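Local coordinates for protein 2-Cys Peroxiredoxin (Plasmodium vivax SaI-1, PDB 2I81) that probably reduces hydrogen peroxide and organic hydroperoxides as a thiol-dependent peroxidase of the 2-Cys type, here in its reduced state and assembled from ten chains, at residues A[26-31]-A[130-135]; A[52-57]-A[84-89]; A[62-67]-A[97-102]; A[175-180]-A[190-195]. All coordinates share one frame; numbering follows the deposited sequence.

Interaction 1 of 4, residues A[26-31]-A[130-135]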
loop_
_atom_site.group_PDB
_atom_site.type_symbol
_atom_site.label_atom_id
_atom_site.label_comp_id
_atom_site.label_asym_id
_atom_site.label_seq_id
_atom_site.Cartn_x
_atom_site.Cartn_y
_atom_site.Cartn_z
ATOM N N GLU A 26 24.700 9.693 17.368
ATOM C CA GLU A 26 24.190 11.007 17.752
ATOM C C GLU A 26 23.006 10.908 18.714
ATOM O O GLU A 26 22.040 10.185 18.456
ATOM C CB GLU A 26 23.805 11.798 16.498
ATOM C CG GLU A 26 23.159 13.157 16.757
ATOM C CD GLU A 26 22.647 13.818 15.487
ATOM O OE1 GLU A 26 22.116 14.944 15.582
ATOM O OE2 GLU A 26 22.770 13.222 14.397
ATOM N N ALA A 27 23.106 11.639 19.824
ATOM C CA ALA A 27 22.030 11.740 20.804
ATOM C C ALA A 27 20.829 12.463 20.200
ATOM O O ALA A 27 20.993 13.515 19.573
ATOM C CB ALA A 27 22.516 12.472 22.047
ATOM N N PRO A 28 19.619 11.896 20.373
ATOM C CA PRO A 28 18.401 12.532 19.875
ATOM C C PRO A 28 18.180 13.893 20.524
ATOM O O PRO A 28 18.329 14.033 21.742
ATOM C CB PRO A 28 17.294 11.557 20.292
ATOM C CG PRO A 28 17.985 10.255 20.496
ATOM C CD PRO A 28 19.328 10.614 21.039
ATOM N N PHE A 29 17.837 14.879 19.700
ATOM C CA PHE A 29 17.614 16.247 20.153
ATOM C C PHE A 29 16.434 16.335 21.120
ATOM O O PHE A 29 15.440 15.622 20.966
ATOM C CB PHE A 29 17.385 17.159 18.939
ATOM C CG PHE A 29 16.911 18.541 19.291
ATOM C CD1 PHE A 29 17.821 19.541 19.621
ATOM C CD2 PHE A 29 15.551 18.848 19.285
ATOM C CE1 PHE A 29 17.384 20.822 19.948
ATOM C CE2 PHE A 29 15.105 20.124 19.610
ATOM C CZ PHE A 29 16.023 21.114 19.941
ATOM N N PHE A 30 16.559 17.205 22.119
ATOM C CA PHE A 30 15.445 17.527 23.008
ATOM C C PHE A 30 15.436 19.004 23.391
ATOM O O PHE A 30 16.478 19.660 23.416
ATOM C CB PHE A 30 15.449 16.639 24.263
ATOM C CG PHE A 30 16.654 16.823 25.143
ATOM C CD1 PHE A 30 17.768 16.004 24.994
ATOM C CD2 PHE A 30 16.673 17.808 26.129
ATOM C CE1 PHE A 30 18.886 16.167 25.808
ATOM C CE2 PHE A 30 17.787 17.981 26.944
ATOM C CZ PHE A 30 18.896 17.158 26.784
ATOM N N LYS A 31 14.240 19.509 23.676
ATOM C CA LYS A 31 14.034 20.863 24.163
ATOM C C LYS A 31 12.942 20.755 25.214
ATOM O O LYS A 31 11.845 20.270 24.924
ATOM C CB LYS A 31 13.594 21.782 23.016
ATOM C CG LYS A 31 13.307 23.226 23.425
ATOM C CD LYS A 31 12.703 24.036 22.280
ATOM C CE LYS A 31 13.782 24.665 21.400
ATOM N NZ LYS A 31 13.191 25.472 20.295
ATOM N N LYS A 130 10.287 8.952 24.871
ATOM C CA LYS A 130 9.996 8.210 23.643
ATOM C C LYS A 130 11.204 8.161 22.712
ATOM O O LYS A 130 11.500 7.112 22.132
ATOM C CB LYS A 130 8.796 8.817 22.906
ATOM C CG LYS A 130 7.442 8.419 23.470
ATOM C CD LYS A 130 6.306 9.078 22.702
ATOM C CE LYS A 130 4.961 8.807 23.363
ATOM N NZ LYS A 130 3.839 9.444 22.620
ATOM N N ASP A 131 11.895 9.293 22.571
ATOM C CA ASP A 131 13.072 9.373 21.706
ATOM C C ASP A 131 14.260 8.571 22.242
ATOM O O ASP A 131 15.022 7.998 21.462
ATOM C CB ASP A 131 13.473 10.831 21.446
ATOM C CG ASP A 131 12.497 11.556 20.523
ATOM O OD1 ASP A 131 11.802 10.891 19.721
ATOM O OD2 ASP A 131 12.433 12.801 20.596
ATOM N N TYR A 132 14.409 8.528 23.566
ATOM C CA TYR A 132 15.507 7.786 24.196
ATOM C C TYR A 132 15.143 6.336 24.516
ATOM O O TYR A 132 15.915 5.621 25.164
ATOM C CB TYR A 132 16.015 8.525 25.437
ATOM C CG TYR A 132 16.925 9.674 25.083
ATOM C CD1 TYR A 132 16.405 10.911 24.706
ATOM C CD2 TYR A 132 18.310 9.518 25.096
ATOM C CE1 TYR A 132 17.237 11.967 24.363
ATOM C CE2 TYR A 132 19.153 10.569 24.756
ATOM C CZ TYR A 132 18.610 11.790 24.391
ATOM O OH TYR A 132 19.440 12.835 24.055
ATOM N N ASN A 133 13.975 5.915 24.031
ATOM C CA ASN A 133 13.447 4.564 24.235
ATOM C C ASN A 133 13.493 4.122 25.701
ATOM O O ASN A 133 13.990 3.039 26.022
ATOM C CB ASN A 133 14.154 3.548 23.320
ATOM C CG ASN A 133 14.106 3.944 21.850
ATOM O OD1 ASN A 133 15.128 4.298 21.261
ATOM N ND2 ASN A 133 12.918 3.888 21.256
ATOM N N VAL A 134 12.981 4.978 26.583
ATOM C CA VAL A 134 12.912 4.662 28.013
ATOM C C VAL A 134 11.509 4.836 28.607
ATOM O O VAL A 134 11.324 4.698 29.819
ATOM C CB VAL A 134 13.970 5.448 28.852
ATOM C CG1 VAL A 134 15.382 4.977 28.515
ATOM C CG2 VAL A 134 13.830 6.959 28.655
ATOM N N LEU A 135 10.528 5.122 27.751
ATOM C CA LEU A 135 9.139 5.239 28.189
ATOM C C LEU A 135 8.583 3.858 28.513
ATOM O O LEU A 135 8.611 2.949 27.678
ATOM C CB LEU A 135 8.272 5.922 27.122
ATOM C CG LEU A 135 7.214 6.959 27.537
ATOM C CD1 LEU A 135 6.101 7.015 26.506
ATOM C CD2 LEU A 135 6.628 6.736 28.928
HETATM O O HOH W 1 13.451 14.399 22.577
#
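Asp131 and Phe29 meet through a water that donates to Asp131 OD2 at 2.7 Å and to Phe29 O at 2.8 Å, spanning two oxygens that could not bond to each other directly. The contact joins the segment leading into strand 31-35 of the peroxiredoxin's thioredoxin-like fold to the end of helix 127-131. That end is a Schellman motif: Asn133 has a positive phi, and its N makes a weak bond back to Lys130 O. Tyr132, the first residue to leave helical geometry, makes the largest share of the packing, with Pro28 next. With CG anti to its carbonyl carbon (chi1 -79°), its ring extends across to residues 27-30. Pro28 lies over one face of that ring in a CH-pi contact, CD being 4.0 Å from the centroid of the Tyr132 ring and 28° off its normal; CG of the same proline stands above the ring centre. The phenol oxygen has one weak hydrogen bond, to Pro28 O at 2.8 Å, and otherwise meets carbon: Ala27 CB packs against Tyr132 OH at 3.7 Å. Leu46, Leu57 and Ile148 add apolar cover around this tyrosine, while the ring of Tyr22 meets it edge-to-face. Phe30 presents the edge of its ring to the hydroxyl, with Tyr132 OH near the ring plane and 3.7 Å from Phe30 CD1.

Interaction 2 of 4, residues A[52-57]-A[84-89]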
loop_
_atom_site.group_PDB
_atom_site.type_symbol
_atom_site.label_atom_id
_atom_site.label_comp_id
_atom_site.label_asym_id
_atom_site.label_seq_id
_atom_site.Cartn_x
_atom_site.Cartn_y
_atom_site.Cartn_z
ATOM N N LYS A 52 30.502 22.546 24.167
ATOM C CA LYS A 52 30.801 23.273 25.399
ATOM C C LYS A 52 31.000 22.347 26.596
ATOM O O LYS A 52 31.962 22.512 27.350
ATOM C CB LYS A 52 29.729 24.330 25.684
ATOM C CG LYS A 52 29.644 25.406 24.611
ATOM C CD LYS A 52 28.700 26.526 25.000
ATOM C CE LYS A 52 28.521 27.498 23.840
ATOM N NZ LYS A 52 27.706 28.684 24.231
ATOM N N LYS A 53 30.102 21.375 26.765
ATOM C CA LYS A 53 30.220 20.414 27.867
ATOM C C LYS A 53 29.456 19.100 27.685
ATOM O O LYS A 53 28.543 18.994 26.860
ATOM C CB LYS A 53 29.870 21.067 29.217
ATOM C CG LYS A 53 28.561 21.849 29.252
ATOM C CD LYS A 53 28.610 22.985 30.276
ATOM C CE LYS A 53 28.316 22.510 31.700
ATOM N NZ LYS A 53 29.475 21.840 32.358
ATOM N N TYR A 54 29.864 18.109 28.475
ATOM C CA TYR A 54 29.242 16.791 28.507
ATOM C C TYR A 54 27.884 16.876 29.190
ATOM O O TYR A 54 27.675 17.712 30.069
ATOM C CB TYR A 54 30.130 15.802 29.266
ATOM C CG TYR A 54 31.533 15.651 28.718
ATOM C CD1 TYR A 54 31.876 14.557 27.926
ATOM C CD2 TYR A 54 32.523 16.593 29.002
ATOM C CE1 TYR A 54 33.165 14.409 27.420
ATOM C CE2 TYR A 54 33.813 16.457 28.502
ATOM C CZ TYR A 54 34.127 15.363 27.714
ATOM O OH TYR A 54 35.404 15.229 27.221
ATOM N N VAL A 55 26.964 16.009 28.779
ATOM C CA VAL A 55 25.626 15.987 29.357
ATOM C C VAL A 55 25.335 14.624 29.970
ATOM O O VAL A 55 25.447 13.594 29.299
ATOM C CB VAL A 55 24.534 16.333 28.306
ATOM C CG1 VAL A 55 23.146 16.332 28.940
ATOM C CG2 VAL A 55 24.811 17.680 27.654
ATOM N N LEU A 56 24.980 14.625 31.251
ATOM C CA LEU A 56 24.448 13.432 31.889
ATOM C C LEU A 56 22.943 13.614 32.061
ATOM O O LEU A 56 22.482 14.236 33.023
ATOM C CB LEU A 56 25.140 13.155 33.229
ATOM C CG LEU A 56 25.080 11.722 33.778
ATOM C CD1 LEU A 56 26.270 11.446 34.681
ATOM C CD2 LEU A 56 23.774 11.437 34.513
ATOM N N LEU A 57 22.190 13.084 31.103
ATOM C CA LEU A 57 20.740 13.094 31.170
ATOM C C LEU A 57 20.309 11.872 31.967
ATOM O O LEU A 57 20.589 10.737 31.568
ATOM C CB LEU A 57 20.141 13.047 29.761
ATOM C CG LEU A 57 18.856 13.820 29.439
ATOM C CD1 LEU A 57 18.325 13.422 28.064
ATOM C CD2 LEU A 57 17.771 13.662 30.503
ATOM N N GLU A 84 33.832 19.413 38.071
ATOM C CA GLU A 84 35.237 19.115 37.803
ATOM C C GLU A 84 35.430 18.448 36.448
ATOM O O GLU A 84 36.407 18.720 35.745
ATOM C CB GLU A 84 35.807 18.197 38.884
ATOM C CG GLU A 84 36.202 18.899 40.165
ATOM C CD GLU A 84 37.323 18.175 40.889
ATOM O OE1 GLU A 84 38.400 18.783 41.061
ATOM O OE2 GLU A 84 37.135 17.000 41.275
ATOM N N ARG A 85 34.491 17.575 36.093
ATOM C CA ARG A 85 34.588 16.780 34.876
ATOM C C ARG A 85 33.922 17.461 33.680
ATOM O O ARG A 85 33.771 16.855 32.616
ATOM C CB ARG A 85 34.013 15.379 35.119
ATOM C CG ARG A 85 35.027 14.397 35.702
ATOM C CD ARG A 85 34.371 13.359 36.605
ATOM N NE ARG A 85 34.428 13.740 38.017
ATOM C CZ ARG A 85 35.241 13.195 38.921
ATOM N NH1 ARG A 85 36.078 12.223 38.579
ATOM N NH2 ARG A 85 35.210 13.620 40.177
ATOM N N ASN A 86 33.552 18.729 33.862
ATOM C CA ASN A 86 32.859 19.524 32.846
ATOM C C ASN A 86 31.595 18.839 32.312
ATOM O O ASN A 86 31.341 18.837 31.105
ATOM C CB ASN A 86 33.814 19.910 31.699
ATOM C CG ASN A 86 33.239 20.989 30.787
ATOM O OD1 ASN A 86 33.331 20.895 29.563
ATOM N ND2 ASN A 86 32.641 22.017 31.383
ATOM N N VAL A 87 30.811 18.244 33.208
ATOM C CA VAL A 87 29.550 17.633 32.788
ATOM C C VAL A 87 28.335 18.359 33.369
ATOM O O VAL A 87 28.317 18.732 34.546
ATOM C CB VAL A 87 29.481 16.082 33.039
ATOM C CG1 VAL A 87 30.834 15.417 32.801
ATOM C CG2 VAL A 87 28.975 15.757 34.430
ATOM N N GLU A 88 27.339 18.578 32.516
ATOM C CA GLU A 88 26.073 19.158 32.937
ATOM C C GLU A 88 25.125 18.042 33.361
ATOM O O GLU A 88 24.888 17.087 32.615
ATOM C CB GLU A 88 25.456 20.004 31.817
ATOM C CG GLU A 88 24.115 20.658 32.172
ATOM C CD GLU A 88 24.244 21.874 33.084
ATOM O OE1 GLU A 88 25.322 22.504 33.118
ATOM O OE2 GLU A 88 23.250 22.205 33.766
ATOM N N LEU A 89 24.593 18.183 34.570
ATOM C CA LEU A 89 23.719 17.192 35.176
ATOM C C LEU A 89 22.260 17.605 34.973
ATOM O O LEU A 89 21.839 18.666 35.444
ATOM C CB LEU A 89 24.059 17.069 36.667
ATOM C CG LEU A 89 23.923 15.763 37.464
ATOM C CD1 LEU A 89 22.575 15.670 38.158
ATOM C CD2 LEU A 89 24.197 14.512 36.625
HETATM O O HOH W 2 29.770 21.065 34.906
#
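Lys53 and Glu88 bear opposite charges yet meet through a methylene: Lys53 CE comes to 3.3 Å from Glu88 OE1, while Lys53 NZ stays 4.3 Å from that oxygen, beyond a salt bridge. The ammonium instead donates to a water at 2.7 Å, and this water donates to Val87 O at 2.8 Å. Two features bend the lysine back over the neighbouring strand: CG sits between the backbone N and the carbonyl carbon (chi1 50°), and the chain turns again at its last two torsions. Beneath it, strands 54-57 and 87-89 pair in parallel, the axes of these short segments 26° apart. Tyr54 N donates to Asn86 O at 3.1 Å, in the carbonyl plane. Glu88 N reaches Tyr54 O at 2.6 Å along a nearly straight N-H path of 171°, and Leu56 N reaches Glu88 O at 2.8 Å. Asn86 O also lies at the edge of the Tyr54 ring, 3.3 Å from Tyr54 CD2. On the same sheet face Val87 CG1 packs on Tyr54 CB, and Leu56 and Leu89 run next to each other in the same direction and touch through their CD2 methyls. This is the strand pair of a beta-alpha-beta crossover, with helices 67-77 and 79-84 in the connection. Phe82 of helix 79-84 packs on Leu56, Val87 and Leu89; helix 168-184 adds Ile171 and Ile175 against Leu56 and bonds Tyr54 OH through Glu182, and strand 140-148 pairs with strand 54-59 along its other edge.

Interaction 3 of 4, residues A[62-67]-A[97-102]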
loop_
_atom_site.group_PDB
_atom_site.type_symbol
_atom_site.label_atom_id
_atom_site.label_comp_id
_atom_site.label_asym_id
_atom_site.label_seq_id
_atom_site.Cartn_x
_atom_site.Cartn_y
_atom_site.Cartn_z
ATOM N N LEU A 62 8.915 9.402 38.510
ATOM C CA LEU A 62 7.898 10.204 39.123
ATOM C C LEU A 62 8.360 11.039 40.273
ATOM O O LEU A 62 9.059 10.593 41.109
ATOM C CB LEU A 62 6.719 9.358 39.532
ATOM C CG LEU A 62 5.732 8.925 38.470
ATOM C CD1 LEU A 62 4.715 8.060 38.968
ATOM C CD2 LEU A 62 5.147 9.976 37.661
ATOM N N ASP A 63 7.933 12.271 40.308
ATOM C CA ASP A 63 7.971 13.064 41.500
ATOM C C ASP A 63 7.105 12.514 42.583
ATOM O O ASP A 63 6.135 11.861 42.316
ATOM C CB ASP A 63 7.592 14.487 41.175
ATOM C CG ASP A 63 8.576 15.134 40.318
ATOM O OD1 ASP A 63 9.373 14.437 39.790
ATOM O OD2 ASP A 63 8.585 16.324 40.166
ATOM N N PHE A 64 7.507 12.792 43.809
ATOM C CA PHE A 64 6.806 12.335 45.017
ATOM C C PHE A 64 6.718 10.810 45.149
ATOM O O PHE A 64 5.763 10.282 45.726
ATOM C CB PHE A 64 5.416 12.978 45.136
ATOM C CG PHE A 64 5.451 14.467 45.308
ATOM C CD1 PHE A 64 5.194 15.309 44.231
ATOM C CD2 PHE A 64 5.746 15.031 46.546
ATOM C CE1 PHE A 64 5.227 16.693 44.384
ATOM C CE2 PHE A 64 5.782 16.414 46.710
ATOM C CZ PHE A 64 5.521 17.246 45.626
ATOM N N THR A 65 7.718 10.111 44.616
ATOM C CA THR A 65 7.818 8.664 44.806
ATOM C C THR A 65 8.985 8.287 45.726
ATOM O O THR A 65 9.271 9.004 46.687
ATOM C CB THR A 65 7.850 7.874 43.471
ATOM O OG1 THR A 65 8.851 8.421 42.604
ATOM C CG2 THR A 65 6.490 7.920 42.788
ATOM N N PHE A 66 9.660 7.178 45.424
ATOM C CA PHE A 66 10.438 6.462 46.441
ATOM C C PHE A 66 11.955 6.405 46.216
ATOM O O PHE A 66 12.711 6.993 46.992
ATOM C CB PHE A 66 9.829 5.069 46.664
ATOM C CG PHE A 66 8.321 5.050 46.568
ATOM C CD1 PHE A 66 7.546 5.816 47.437
ATOM C CD2 PHE A 66 7.679 4.285 45.599
ATOM C CE1 PHE A 66 6.158 5.820 47.343
ATOM C CE2 PHE A 66 6.287 4.277 45.504
ATOM C CZ PHE A 66 5.527 5.045 46.380
ATOM N N VAL A 67 12.397 5.701 45.174
ATOM C CA VAL A 67 13.823 5.642 44.831
ATOM C C VAL A 67 14.286 6.994 44.291
ATOM O O VAL A 67 15.408 7.430 44.560
ATOM C CB VAL A 67 14.126 4.567 43.758
ATOM C CG1 VAL A 67 15.623 4.463 43.496
ATOM C CG2 VAL A 67 13.566 3.215 44.147
ATOM N N LYS A 97 6.834 21.057 35.290
ATOM C CA LYS A 97 7.791 21.917 35.988
ATOM C C LYS A 97 7.231 22.458 37.308
ATOM O O LYS A 97 7.989 22.748 38.234
ATOM C CB LYS A 97 8.246 23.069 35.082
ATOM C CG LYS A 97 7.131 24.008 34.635
ATOM C CD LYS A 97 7.646 25.098 33.715
ATOM C CE LYS A 97 6.529 26.056 33.334
ATOM N NZ LYS A 97 6.959 27.021 32.285
ATOM N N TYR A 98 5.907 22.590 37.384
ATOM C CA TYR A 98 5.242 23.026 38.611
ATOM C C TYR A 98 5.296 21.944 39.683
ATOM O O TYR A 98 5.401 22.248 40.875
ATOM C CB TYR A 98 3.794 23.436 38.336
ATOM C CG TYR A 98 3.673 24.592 37.374
ATOM C CD1 TYR A 98 3.266 24.385 36.057
ATOM C CD2 TYR A 98 3.981 25.893 37.775
ATOM C CE1 TYR A 98 3.157 25.446 35.165
ATOM C CE2 TYR A 98 3.878 26.959 36.890
ATOM C CZ TYR A 98 3.465 26.729 35.588
ATOM O OH TYR A 98 3.360 27.781 34.709
ATOM N N THR A 99 5.225 20.687 39.251
ATOM C CA THR A 99 5.363 19.548 40.155
ATOM C C THR A 99 6.796 19.444 40.689
ATOM O O THR A 99 7.002 19.075 41.849
ATOM C CB THR A 99 4.911 18.228 39.482
ATOM O OG1 THR A 99 3.538 18.346 39.079
ATOM C CG2 THR A 99 5.037 17.048 40.440
ATOM N N HIS A 100 7.776 19.785 39.849
ATOM C CA HIS A 100 9.180 19.815 40.270
ATOM C C HIS A 100 9.431 20.847 41.360
ATOM O O HIS A 100 10.034 20.534 42.388
ATOM C CB HIS A 100 10.109 20.108 39.093
ATOM C CG HIS A 100 10.221 18.990 38.107
ATOM N ND1 HIS A 100 9.887 17.688 38.409
ATOM C CD2 HIS A 100 10.665 18.979 36.828
ATOM C CE1 HIS A 100 10.098 16.926 37.351
ATOM N NE2 HIS A 100 10.573 17.684 36.379
ATOM N N LEU A 101 8.972 22.076 41.123
ATOM C CA LEU A 101 9.168 23.181 42.061
ATOM C C LEU A 101 8.548 22.876 43.422
ATOM O O LEU A 101 9.138 23.179 44.463
ATOM C CB LEU A 101 8.599 24.486 41.486
ATOM C CG LEU A 101 8.724 25.783 42.299
ATOM C CD1 LEU A 101 10.176 26.133 42.590
ATOM C CD2 LEU A 101 8.035 26.929 41.575
ATOM N N ALA A 102 7.363 22.270 43.397
ATOM C CA ALA A 102 6.657 21.862 44.608
ATOM C C ALA A 102 7.413 20.776 45.370
ATOM O O ALA A 102 7.394 20.755 46.603
ATOM C CB ALA A 102 5.262 21.385 44.261
#
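His100 ND1 donates to Asp63 OD2 at 2.6 Å with an N-H...O angle of 150°. The acceptor uses its syn lone pair and lies 9° out of the imidazole plane, so the bond enters at the ring edge, although carboxylate and ring planes differ by 37°. Each end has further partners: His100 NE2 bonds to Leu121 O, so both ring nitrogens would carry hydrogens and the imidazole is probably cationic, and Asp63 OD1 bonds to Tyr60 OH. Residues 62-67 run straight into helix 67-77, whose first turn carries the peroxidatic cysteine in 2-Cys peroxiredoxins; the His-carboxylate bond thus ties the approach to that site to helix 97-104. Apolar contacts lie beside it. Thr99 CG2, anti to its backbone N, touches Asp63 CB at 3.7 Å and Phe64 CE1 at 4.0 Å, while Thr99 OG1 bonds to Ser96 OG. The far end of the phenyl ring reaches the next helical turn, Phe64 CZ lying 4.4 Å from Ala102 CB. Packing between chains is reciprocal: Phe64 also meets Ala102 of the second subunit, Ala102 meets its Phe64, and Thr99 meets its Thr99.

Interaction 4 of 4, residues A[175-180]-A[190-195]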
loop_
_atom_site.group_PDB
_atom_site.type_symbol
_atom_site.label_atom_id
_atom_site.label_comp_id
_atom_site.label_asym_id
_atom_site.label_seq_id
_atom_site.Cartn_x
_atom_site.Cartn_y
_atom_site.Cartn_z
ATOM N N ILE A 175 32.448 8.282 33.305
ATOM C CA ILE A 175 32.865 9.605 32.826
ATOM C C ILE A 175 34.390 9.702 32.783
ATOM O O ILE A 175 34.959 10.180 31.799
ATOM C CB ILE A 175 32.282 10.754 33.703
ATOM C CG1 ILE A 175 30.753 10.794 33.602
ATOM C CG2 ILE A 175 32.858 12.110 33.285
ATOM C CD1 ILE A 175 30.069 11.544 34.737
ATOM N N ASP A 176 35.040 9.232 33.847
ATOM C CA ASP A 176 36.499 9.210 33.929
ATOM C C ASP A 176 37.133 8.356 32.831
ATOM O O ASP A 176 38.146 8.748 32.251
ATOM C CB ASP A 176 36.960 8.724 35.309
ATOM C CG ASP A 176 36.808 9.785 36.388
ATOM O OD1 ASP A 176 36.699 10.985 36.053
ATOM O OD2 ASP A 176 36.806 9.417 37.582
ATOM N N ALA A 177 36.531 7.200 32.553
ATOM C CA ALA A 177 37.033 6.279 31.532
ATOM C C ALA A 177 36.912 6.849 30.119
ATOM O O ALA A 177 37.829 6.706 29.306
ATOM C CB ALA A 177 36.323 4.933 31.631
ATOM N N ILE A 178 35.778 7.491 29.842
ATOM C CA ILE A 178 35.517 8.116 28.542
ATOM C C ILE A 178 36.460 9.291 28.295
ATOM O O ILE A 178 37.019 9.430 27.202
ATOM C CB ILE A 178 34.035 8.565 28.413
ATOM C CG1 ILE A 178 33.121 7.338 28.361
ATOM C CG2 ILE A 178 33.821 9.423 27.157
ATOM C CD1 ILE A 178 31.688 7.608 28.717
ATOM N N GLN A 179 36.640 10.123 29.318
ATOM C CA GLN A 179 37.517 11.288 29.228
ATOM C C GLN A 179 38.990 10.890 29.145
ATOM O O GLN A 179 39.795 11.601 28.535
ATOM C CB GLN A 179 37.262 12.251 30.390
ATOM C CG GLN A 179 35.905 12.942 30.300
ATOM C CD GLN A 179 35.618 13.878 31.458
ATOM O OE1 GLN A 179 36.229 13.789 32.524
ATOM N NE2 GLN A 179 34.670 14.785 31.253
ATOM N N HIS A 180 39.333 9.754 29.754
ATOM C CA HIS A 180 40.678 9.194 29.634
ATOM C C HIS A 180 40.957 8.748 28.200
ATOM O O HIS A 180 42.014 9.060 27.647
ATOM C CB HIS A 180 40.880 8.026 30.601
ATOM C CG HIS A 180 42.312 7.621 30.765
ATOM N ND1 HIS A 180 42.899 6.629 30.010
ATOM C CD2 HIS A 180 43.277 8.083 31.594
ATOM C CE1 HIS A 180 44.163 6.494 30.370
ATOM N NE2 HIS A 180 44.417 7.364 31.330
ATOM N N ALA A 190 38.598 -3.718 31.933
ATOM C CA ALA A 190 37.598 -4.021 32.950
ATOM C C ALA A 190 38.020 -3.440 34.297
ATOM O O ALA A 190 39.188 -3.542 34.683
ATOM C CB ALA A 190 37.394 -5.519 33.062
ATOM N N ASN A 191 37.068 -2.812 34.989
ATOM C CA ASN A 191 37.266 -2.287 36.351
ATOM C C ASN A 191 38.219 -1.091 36.493
ATOM O O ASN A 191 38.751 -0.850 37.581
ATOM C CB ASN A 191 37.727 -3.403 37.304
ATOM C CG ASN A 191 36.643 -4.413 37.601
ATOM O OD1 ASN A 191 36.915 -5.611 37.695
ATOM N ND2 ASN A 191 35.414 -3.941 37.770
ATOM N N TRP A 192 38.425 -0.342 35.413
ATOM C CA TRP A 192 39.412 0.743 35.396
ATOM C C TRP A 192 39.023 1.945 36.266
ATOM O O TRP A 192 37.923 2.482 36.131
ATOM C CB TRP A 192 39.664 1.197 33.953
ATOM C CG TRP A 192 40.700 2.276 33.819
ATOM C CD1 TRP A 192 42.040 2.103 33.632
ATOM C CD2 TRP A 192 40.480 3.694 33.855
ATOM N NE1 TRP A 192 42.671 3.321 33.552
ATOM C CE2 TRP A 192 41.737 4.315 33.685
ATOM C CE3 TRP A 192 39.344 4.500 34.018
ATOM C CZ2 TRP A 192 41.892 5.705 33.675
ATOM C CZ3 TRP A 192 39.500 5.883 34.009
ATOM C CH2 TRP A 192 40.765 6.468 33.836
ATOM N N GLN A 193 39.931 2.355 37.154
ATOM C CA GLN A 193 39.802 3.625 37.879
ATOM C C GLN A 193 40.904 4.572 37.435
ATOM O O GLN A 193 41.808 4.187 36.692
ATOM C CB GLN A 193 39.956 3.443 39.398
ATOM C CG GLN A 193 39.437 2.148 39.991
ATOM C CD GLN A 193 37.928 2.088 40.057
ATOM O OE1 GLN A 193 37.252 3.104 40.239
ATOM N NE2 GLN A 193 37.386 0.884 39.915
ATOM N N LYS A 194 40.827 5.813 37.909
ATOM C CA LYS A 194 41.992 6.682 37.949
ATOM C C LYS A 194 42.748 6.356 39.237
ATOM O O LYS A 194 42.136 6.285 40.307
ATOM C CB LYS A 194 41.576 8.151 37.980
ATOM C CG LYS A 194 40.842 8.626 36.734
ATOM C CD LYS A 194 40.609 10.122 36.820
ATOM C CE LYS A 194 40.458 10.731 35.427
ATOM N NZ LYS A 194 40.218 12.198 35.497
ATOM N N GLY A 195 44.059 6.137 39.157
ATOM C CA GLY A 195 44.787 6.052 37.903
ATOM C C GLY A 195 45.324 4.647 37.739
ATOM O O GLY A 195 46.532 4.415 37.847
#
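Ala177 and Trp192 approach to 7.2 Å between their CA atoms, and Asp176 and Lys194 to 7.3 Å, as the irregular chain after helix 168-184 folds back along that helix. Trp192 bridges the two segments: CG is anti to the backbone N (chi1 -178°), and the six-membered ring extends onto the helix. Its CZ3 lies 3.5 Å from Ala177 CA, close to the helix backbone, and its CE3 lies 3.9 Å from Ala177 CB. One turn on, Trp192 CZ2 sits 3.4 Å above one face of the His180 ring, offset toward the rim. The two rings meet obliquely, planes at 50°. Lys194, extended beyond CG, crosses the Asp176 side chain at about a right angle, so that its CD and CE methylenes pack on the carboxylate. Lys194 NZ forms a long salt bridge to Asp176 OD1 at 3.8 Å. This fold-back belongs to the C-terminal region; Ala177 also touches Cys188, probably the resolving cysteine by family comparison, and Ile164 of a third subunit. Since Asp176 OD1 has a stronger partner in Arg85, the long Lys194 bond is probably secondary; attachment to the helix probably rests largely on the buried indole, with Trp192 O also bonded to Arg173.

Interaction 2 is central: its Leu57 CD1 lies 3.6 Å from Phe30 CE1 of interaction 1, so the two share a core, with centres 17 Å apart. Toward interaction 4 the link is polar, Arg85 NH1 reaching Asp176 OD1 at 2.9 Å, and Gln179 NE2 probably bonding Arg85 O. Interaction 3 touches none of the others; its nearest atoms lie about 9 Å from interaction 1 and about 10 Å from interaction 2. Interactions 3 and 4, centres 33 Å apart on opposite sides of the chain's centre, adjoin the probable peroxidatic site and Cys188 respectively; both touch the third subunit, consistent with the intersubunit disulfide that typical 2-Cys peroxiredoxins form on oxidation, though this structure is reduced.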